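Local coordinates for probable leucine/isoleucine/valine-binding protein (PDB 4KV7), which probably binds branched-chain amino acids or related small solutes outside the cytoplasm, as a periplasmic binding protein of the leucine-binding family, at residues D14-S27 against S56-Y68. The protein carries 1 engineered substitution. Numbering follows the deposited sequence. Where two conformers were deposited one is given.
Sequences DAQLLKFGMSTALS and SKTLKLIALDDGY. With FMT (formic acid), chain B.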
loop_
_atom_site.group_PDB
_atom_site.type_symbol
_atom_site.label_atom_id
_atom_site.label_comp_id
_atom_site.label_asym_id
_atom_site.label_seq_id
_atom_site.Cartn_x
_atom_site.Cartn_y
_atom_site.Cartn_z
ATOM N N ASP A 14 -10.538 -34.339 -6.021
ATOM C CA ASP A 14 -11.088 -33.682 -7.204
ATOM C C ASP A 14 -11.070 -32.165 -7.069
ATOM O O ASP A 14 -11.489 -31.444 -7.977
ATOM C CB ASP A 14 -12.506 -34.177 -7.509
ATOM C CG ASP A 14 -13.498 -33.846 -6.410
ATOM O OD1 ASP A 14 -13.099 -33.830 -5.226
ATOM O OD2 ASP A 14 -14.683 -33.609 -6.734
ATOM N N ALA A 15 -10.586 -31.686 -5.928
ATOM C CA ALA A 15 -10.444 -30.256 -5.707
ATOM C C ALA A 15 -9.318 -29.728 -6.585
ATOM O O ALA A 15 -8.242 -30.321 -6.643
ATOM C CB ALA A 15 -10.162 -29.972 -4.243
ATOM N N GLN A 16 -9.565 -28.624 -7.282
ATOM C CA GLN A 16 -8.525 -28.026 -8.100
ATOM C C GLN A 16 -7.706 -27.065 -7.263
ATOM O O GLN A 16 -8.249 -26.175 -6.603
ATOM C CB GLN A 16 -9.104 -27.284 -9.307
ATOM C CG GLN A 16 -8.024 -26.713 -10.227
ATOM C CD GLN A 16 -8.547 -25.671 -11.200
ATOM O OE1 GLN A 16 -9.720 -25.307 -11.167
ATOM N NE2 GLN A 16 -7.668 -25.177 -12.067
ATOM N N LEU A 17 -6.392 -27.245 -7.293
ATOM C CA LEU A 17 -5.481 -26.360 -6.591
ATOM C C LEU A 17 -5.310 -25.059 -7.375
ATOM O O LEU A 17 -4.942 -25.080 -8.551
ATOM C CB LEU A 17 -4.129 -27.052 -6.413
ATOM C CG LEU A 17 -3.095 -26.266 -5.609
ATOM C CD1 LEU A 17 -3.558 -26.108 -4.167
ATOM C CD2 LEU A 17 -1.731 -26.938 -5.677
ATOM N N LEU A 18 -5.606 -23.935 -6.729
ATOM C CA LEU A 18 -5.421 -22.619 -7.336
ATOM C C LEU A 18 -4.249 -21.925 -6.663
ATOM O O LEU A 18 -4.368 -21.454 -5.535
ATOM C CB LEU A 18 -6.692 -21.777 -7.197
ATOM C CG LEU A 18 -7.986 -22.394 -7.728
ATOM C CD1 LEU A 18 -9.157 -21.444 -7.499
ATOM C CD2 LEU A 18 -7.859 -22.749 -9.206
ATOM N N LYS A 19 -3.115 -21.873 -7.358
ATOM C CA LYS A 19 -1.893 -21.294 -6.809
ATOM C C LYS A 19 -1.733 -19.825 -7.165
ATOM O O LYS A 19 -1.758 -19.451 -8.339
ATOM C CB LYS A 19 -0.671 -22.073 -7.307
ATOM C CG LYS A 19 -0.552 -23.488 -6.752
ATOM C CD LYS A 19 0.645 -24.242 -7.331
ATOM C CE LYS A 19 0.464 -24.508 -8.806
ATOM N NZ LYS A 19 1.591 -25.318 -9.377
ATOM N N PHE A 20 -1.561 -19.007 -6.139
ATOM C CA PHE A 20 -1.264 -17.596 -6.317
ATOM C C PHE A 20 0.114 -17.302 -5.749
ATOM O O PHE A 20 0.526 -17.919 -4.769
ATOM C CB PHE A 20 -2.353 -16.757 -5.655
ATOM C CG PHE A 20 -3.679 -16.929 -6.316
ATOM C CD1 PHE A 20 -3.932 -16.311 -7.531
ATOM C CD2 PHE A 20 -4.633 -17.785 -5.791
ATOM C CE1 PHE A 20 -5.130 -16.493 -8.182
ATOM C CE2 PHE A 20 -5.842 -17.975 -6.441
ATOM C CZ PHE A 20 -6.091 -17.332 -7.642
ATOM N N GLY A 21 0.840 -16.380 -6.373
ATOM C CA GLY A 21 2.184 -16.071 -5.925
ATOM C C GLY A 21 2.309 -14.685 -5.331
ATOM O O GLY A 21 1.470 -13.814 -5.559
HETATM N N MSE A 22 3.375 -14.484 -4.568
HETATM C CA MSE A 22 3.690 -13.196 -3.971
HETATM C C MSE A 22 5.188 -13.145 -3.735
HETATM O O MSE A 22 5.770 -14.122 -3.266
HETATM C CB MSE A 22 2.922 -13.052 -2.651
HETATM C CG MSE A 22 3.194 -11.771 -1.848
HETATM SE SE MSE A 22 2.395 -11.771 -0.025
HETATM C CE MSE A 22 0.541 -11.593 -0.574
ATOM N N SER A 23 5.817 -12.032 -4.112
ATOM C CA SER A 23 7.198 -11.743 -3.722
ATOM C C SER A 23 7.129 -10.487 -2.886
ATOM O O SER A 23 6.567 -9.491 -3.325
ATOM C CB SER A 23 8.075 -11.511 -4.945
ATOM O OG SER A 23 9.423 -11.296 -4.564
ATOM N N THR A 24 7.656 -10.520 -1.670
ATOM C CA THR A 24 7.423 -9.404 -0.775
ATOM C C THR A 24 8.376 -9.380 0.403
ATOM O O THR A 24 9.126 -10.318 0.635
ATOM C CB THR A 24 5.971 -9.431 -0.281
ATOM O OG1 THR A 24 5.586 -8.103 0.085
ATOM C CG2 THR A 24 5.774 -10.402 0.896
ATOM N N ALA A 25 8.331 -8.286 1.150
ATOM C CA ALA A 25 9.212 -8.104 2.296
ATOM C C ALA A 25 8.688 -8.899 3.490
ATOM O O ALA A 25 7.812 -8.436 4.225
ATOM C CB ALA A 25 9.317 -6.626 2.641
ATOM N N LEU A 26 9.217 -10.105 3.671
ATOM C CA LEU A 26 8.866 -10.937 4.818
ATOM C C LEU A 26 9.947 -10.890 5.893
ATOM O O LEU A 26 9.742 -11.380 7.001
ATOM C CB LEU A 26 8.610 -12.386 4.393
ATOM C CG LEU A 26 7.458 -12.563 3.401
ATOM C CD1 LEU A 26 7.375 -14.006 2.921
ATOM C CD2 LEU A 26 6.129 -12.124 4.015
ATOM N N SER A 27 11.092 -10.302 5.564
ATOM C CA SER A 27 12.167 -10.070 6.516
ATOM C C SER A 27 12.790 -8.726 6.173
ATOM O O SER A 27 12.447 -8.098 5.176
ATOM C CB SER A 27 13.228 -11.166 6.414
ATOM O OG SER A 27 13.925 -11.076 5.178
ATOM N N SER A 56 -14.983 -27.082 -4.233
ATOM C CA SER A 56 -14.036 -27.938 -4.948
ATOM C C SER A 56 -12.816 -27.201 -5.501
ATOM O O SER A 56 -12.220 -27.630 -6.495
ATOM C CB SER A 56 -14.739 -28.725 -6.056
ATOM O OG SER A 56 -15.750 -29.549 -5.510
ATOM N N LYS A 57 -12.446 -26.099 -4.850
ATOM C CA LYS A 57 -11.215 -25.379 -5.171
ATOM C C LYS A 57 -10.404 -25.253 -3.898
ATOM O O LYS A 57 -10.961 -25.067 -2.815
ATOM C CB LYS A 57 -11.502 -23.974 -5.713
ATOM C CG LYS A 57 -12.354 -23.934 -6.968
ATOM C CD LYS A 57 -11.740 -24.717 -8.116
ATOM C CE LYS A 57 -12.635 -24.637 -9.350
ATOM N NZ LYS A 57 -12.235 -25.587 -10.424
ATOM N N THR A 58 -9.088 -25.350 -4.029
ATOM C CA THR A 58 -8.189 -25.118 -2.905
ATOM C C THR A 58 -7.274 -23.943 -3.209
ATOM O O THR A 58 -6.512 -23.978 -4.176
ATOM C CB THR A 58 -7.334 -26.358 -2.608
ATOM O OG1 THR A 58 -8.189 -27.466 -2.297
ATOM C CG2 THR A 58 -6.397 -26.089 -1.439
ATOM N N LEU A 59 -7.355 -22.905 -2.386
ATOM C CA LEU A 59 -6.513 -21.735 -2.556
ATOM C C LEU A 59 -5.170 -21.972 -1.895
ATOM O O LEU A 59 -5.103 -22.513 -0.792
ATOM C CB LEU A 59 -7.184 -20.527 -1.921
ATOM C CG LEU A 59 -8.489 -20.072 -2.568
ATOM C CD1 LEU A 59 -9.241 -19.135 -1.637
ATOM C CD2 LEU A 59 -8.216 -19.398 -3.907
ATOM N N LYS A 60 -4.100 -21.568 -2.568
ATOM C CA LYS A 60 -2.766 -21.679 -1.993
ATOM C C LYS A 60 -1.982 -20.441 -2.367
ATOM O O LYS A 60 -1.986 -20.025 -3.528
ATOM C CB LYS A 60 -2.042 -22.918 -2.523
ATOM C CG LYS A 60 -0.639 -23.102 -1.942
ATOM C CD LYS A 60 0.053 -24.336 -2.520
ATOM C CE LYS A 60 1.449 -24.514 -1.934
ATOM N NZ LYS A 60 1.398 -24.902 -0.494
ATOM N N LEU A 61 -1.323 -19.844 -1.381
ATOM C CA LEU A 61 -0.444 -18.713 -1.626
ATOM C C LEU A 61 1.002 -19.152 -1.492
ATOM O O LEU A 61 1.392 -19.698 -0.453
ATOM C CB LEU A 61 -0.712 -17.600 -0.622
ATOM C CG LEU A 61 0.124 -16.327 -0.814
ATOM C CD1 LEU A 61 -0.294 -15.578 -2.071
ATOM C CD2 LEU A 61 0.004 -15.412 0.404
ATOM N N ILE A 62 1.783 -18.952 -2.548
ATOM C CA ILE A 62 3.220 -19.200 -2.507
ATOM C C ILE A 62 3.883 -17.843 -2.330
ATOM O O ILE A 62 3.907 -17.021 -3.254
ATOM C CB ILE A 62 3.706 -19.880 -3.789
ATOM C CG1 ILE A 62 2.946 -21.194 -3.987
ATOM C CG2 ILE A 62 5.214 -20.110 -3.733
ATOM C CD1 ILE A 62 3.217 -21.880 -5.309
ATOM N N ALA A 63 4.356 -17.577 -1.114
ATOM C CA ALA A 63 4.904 -16.274 -0.756
ATOM C C ALA A 63 6.406 -16.369 -0.549
ATOM O O ALA A 63 6.872 -17.092 0.336
ATOM C CB ALA A 63 4.227 -15.744 0.496
ATOM N N LEU A 64 7.152 -15.649 -1.380
ATOM C CA LEU A 64 8.605 -15.660 -1.351
ATOM C C LEU A 64 9.094 -14.316 -0.821
ATOM O O LEU A 64 8.541 -13.270 -1.157
ATOM C CB LEU A 64 9.151 -15.903 -2.756
ATOM C CG LEU A 64 8.638 -17.170 -3.453
ATOM C CD1 LEU A 64 9.286 -17.356 -4.819
ATOM C CD2 LEU A 64 8.836 -18.414 -2.591
ATOM N N ASP A 65 10.131 -14.358 0.005
ATOM C CA ASP A 65 10.717 -13.170 0.610
ATOM C C ASP A 65 11.693 -12.509 -0.352
ATOM O O ASP A 65 12.590 -13.160 -0.876
ATOM C CB ASP A 65 11.457 -13.595 1.881
ATOM C CG ASP A 65 11.994 -12.426 2.702
ATOM O OD1 ASP A 65 11.585 -11.263 2.515
ATOM O OD2 ASP A 65 12.837 -12.716 3.584
ATOM N N ASP A 66 11.520 -11.212 -0.579
ATOM C CA ASP A 66 12.541 -10.420 -1.271
ATOM C C ASP A 66 13.153 -9.312 -0.424
ATOM O O ASP A 66 13.989 -8.561 -0.914
ATOM C CB ASP A 66 12.080 -9.886 -2.639
ATOM C CG ASP A 66 10.886 -8.956 -2.561
ATOM O OD1 ASP A 66 10.639 -8.325 -1.507
ATOM O OD2 ASP A 66 10.197 -8.840 -3.602
ATOM N N GLY A 67 12.744 -9.217 0.838
ATOM C CA GLY A 67 13.304 -8.216 1.732
ATOM C C GLY A 67 13.141 -6.780 1.251
ATOM O O GLY A 67 13.895 -5.910 1.696
ATOM N N TYR A 68 12.175 -6.512 0.366
ATOM C CA TYR A 68 12.017 -5.183 -0.237
ATOM C C TYR A 68 13.287 -4.798 -1.003
ATOM O O TYR A 68 13.734 -3.646 -0.987
ATOM C CB TYR A 68 11.615 -4.149 0.827
ATOM C CG TYR A 68 11.174 -2.771 0.346
ATOM C CD1 TYR A 68 10.394 -2.592 -0.795
ATOM C CD2 TYR A 68 11.517 -1.644 1.084
ATOM C CE1 TYR A 68 9.985 -1.323 -1.189
ATOM C CE2 TYR A 68 11.101 -0.381 0.709
ATOM C CZ TYR A 68 10.343 -0.222 -0.433
ATOM O OH TYR A 68 9.961 1.041 -0.791
HETATM C C FMT B . 6.936 1.855 -2.217
HETATM O O1 FMT B . 5.985 2.082 -2.977
HETATM O O2 FMT B . 7.981 1.268 -2.532
HETATM O O HOH W 1 8.080 -7.263 -4.236
HETATM O O HOH W 2 12.431 -5.382 4.412
#
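Asp-65 OD2 accepts from Ser-27 OG at 2.5 Å through its syn lone pair. Leu-26 N, at 2.9 Å, and Gly-67 N reach OD1 of the same carboxylate from opposite faces of its plane, the latter closing an Asx turn. With CG trans to the backbone N (chi1 -174°), the carboxylate reaches the backbone of Leu-26 and the hydroxyl of Ser-27. Replacing Asp-65 by alanine is likely to leave Leu-26 N, Gly-67 N and Ser-27 OG without this acceptor and to cost Arg-72 its salt bridge here. Asp-66 makes a second Asx turn, OD1 accepting from Tyr-68 N, while Ser-23 OG meets OD2 at 2.7 Å, 46° out of the carboxylate plane. Upstream, strands 16-24 and 57-65 run parallel, 25° between their directions, paired without a break from Gln-16 with Lys-57 to Thr-24 with Asp-65, the last bond being Asp-66 N to Thr-24 O. At the far end Lys-57 NZ reaches Gln-16 OE1 at 2.6 Å, in the amide's carbonyl plane. On the face shared by Leu-18, Phe-20 and Met-22, Leu-59 CD2 lies at the edge of the Phe-20 ring, 3.8 Å from CE2, and Leu-61 CD2 touches the selenomethionine methyl, Met-22 CE, at 4.0 Å. Helix 31-50, the beta-alpha-beta crossover, covers Leu-59, Leu-61 and Met-22; helix 301-319 packs on Leu-18 and Phe-20, helix 70-81 on Ile-62 and Leu-64 across the sheet, and backbone hydrogen bonds join Gly-21 to Ala-88 and Val-90.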